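Side-chain contact in putative modification methylase (Thermus thermophilus, PDB 2ZIG), which probably methylates cytosine in DNA at N4, using S-adenosyl-L-methionine as the methyl donor: residues B[227-230]-B[231-235]. Numbering follows the deposited sequence.
Sequences RLVR and MFSFV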
# COMPACT_ATOMS: atom_id res chain seq x y z
N ARG B 227 10.68 10.95 14.03
CA ARG B 227 11.47 9.93 13.35
C ARG B 227 11.61 10.30 11.87
O ARG B 227 12.70 10.21 11.30
CB ARG B 227 10.78 8.57 13.53
CG ARG B 227 11.61 7.36 13.14
CD ARG B 227 10.91 6.05 13.57
NE ARG B 227 10.98 5.81 15.02
CZ ARG B 227 10.61 4.68 15.61
NH1 ARG B 227 10.12 3.67 14.88
NH2 ARG B 227 10.75 4.53 16.92
N LEU B 228 10.53 10.73 11.24
CA LEU B 228 10.56 11.10 9.83
C LEU B 228 11.45 12.32 9.59
O LEU B 228 12.27 12.33 8.67
CB LEU B 228 9.14 11.35 9.31
CG LEU B 228 8.28 10.07 9.30
CD1 LEU B 228 6.80 10.40 9.05
CD2 LEU B 228 8.83 9.12 8.22
N VAL B 229 11.31 13.34 10.44
CA VAL B 229 12.13 14.53 10.31
C VAL B 229 13.62 14.15 10.37
O VAL B 229 14.41 14.56 9.52
CB VAL B 229 11.83 15.56 11.43
CG1 VAL B 229 12.85 16.69 11.40
CG2 VAL B 229 10.43 16.12 11.26
N ARG B 230 13.99 13.35 11.37
CA ARG B 230 15.38 12.94 11.54
C ARG B 230 15.91 12.12 10.37
O ARG B 230 17.10 12.15 10.07
CB ARG B 230 15.55 12.15 12.83
CG ARG B 230 15.16 12.93 14.08
CD ARG B 230 15.43 12.12 15.32
NE ARG B 230 16.84 11.76 15.41
CZ ARG B 230 17.32 10.84 16.24
NH1 ARG B 230 16.50 10.19 17.06
NH2 ARG B 230 18.62 10.59 16.26
N MET B 231 15.01 11.37 9.73
CA MET B 231 15.40 10.52 8.61
C MET B 231 15.45 11.20 7.25
O MET B 231 16.25 10.82 6.40
CB MET B 231 14.44 9.33 8.48
CG MET B 231 14.41 8.36 9.63
SD MET B 231 12.95 7.30 9.42
CE MET B 231 13.45 6.30 7.93
N PHE B 232 14.61 12.20 7.04
CA PHE B 232 14.57 12.81 5.73
C PHE B 232 14.75 14.31 5.62
O PHE B 232 14.15 14.92 4.75
CB PHE B 232 13.29 12.35 5.03
CG PHE B 232 13.17 10.86 4.92
CD1 PHE B 232 14.05 10.14 4.11
CD2 PHE B 232 12.22 10.16 5.67
CE1 PHE B 232 13.99 8.74 4.04
CE2 PHE B 232 12.15 8.76 5.61
CZ PHE B 232 13.04 8.05 4.79
N SER B 233 15.55 14.88 6.51
CA SER B 233 15.86 16.31 6.47
C SER B 233 17.12 16.49 7.31
O SER B 233 17.50 15.60 8.06
CB SER B 233 14.73 17.15 7.06
OG SER B 233 14.72 17.09 8.47
N PHE B 234 17.75 17.65 7.18
CA PHE B 234 18.96 17.98 7.95
C PHE B 234 18.66 19.13 8.89
O PHE B 234 17.74 19.91 8.65
CB PHE B 234 20.09 18.39 7.00
CG PHE B 234 20.62 17.27 6.16
CD1 PHE B 234 21.52 16.36 6.68
CD2 PHE B 234 20.20 17.12 4.84
CE1 PHE B 234 22.01 15.31 5.91
CE2 PHE B 234 20.68 16.08 4.05
CZ PHE B 234 21.59 15.17 4.59
N VAL B 235 19.44 19.24 9.96
CA VAL B 235 19.26 20.35 10.89
C VAL B 235 19.28 21.62 10.04
O VAL B 235 20.07 21.73 9.11
CB VAL B 235 20.42 20.40 11.92
CG1 VAL B 235 20.27 21.61 12.81
CG2 VAL B 235 20.43 19.14 12.76
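M231 lies alongside R227 in the last turn of helix 222-232, the two side chains running the same way. Its N donates to R227 O at 3.0 Å, and its CG, set beside its own backbone N (chi1 -64°), rests against that same oxygen; farther out, SD packs on R227 CG at 4.0 Å. The guanidinium of R227 reaches beyond this pair to a salt bridge with D207. At F232 the N–H bonds to L228 O at 2.9 Å, and a weak bond leads to V229 O. F232 CE2 lies 4.2 Å from L228 CD2, while M231 CB covers one ring face near its rim. S233 OG turns back to donate to V229 O at 2.8 Å, tilted out of the carbonyl plane, and touches V229 CG1 at 3.5 Å. An alanine here would lose the hydroxyl and would probably deprive V229 O of its short side-chain partner. L228, F232 and S233 pack on strand 41-46 of the Rossmann-like methyltransferase sheet; M231 and F232 also meet I163 and G160 of the second subunit. The S233 hydroxyl thus gives V229 O, within a buried contact, a side-chain donor as the chain leaves the helix.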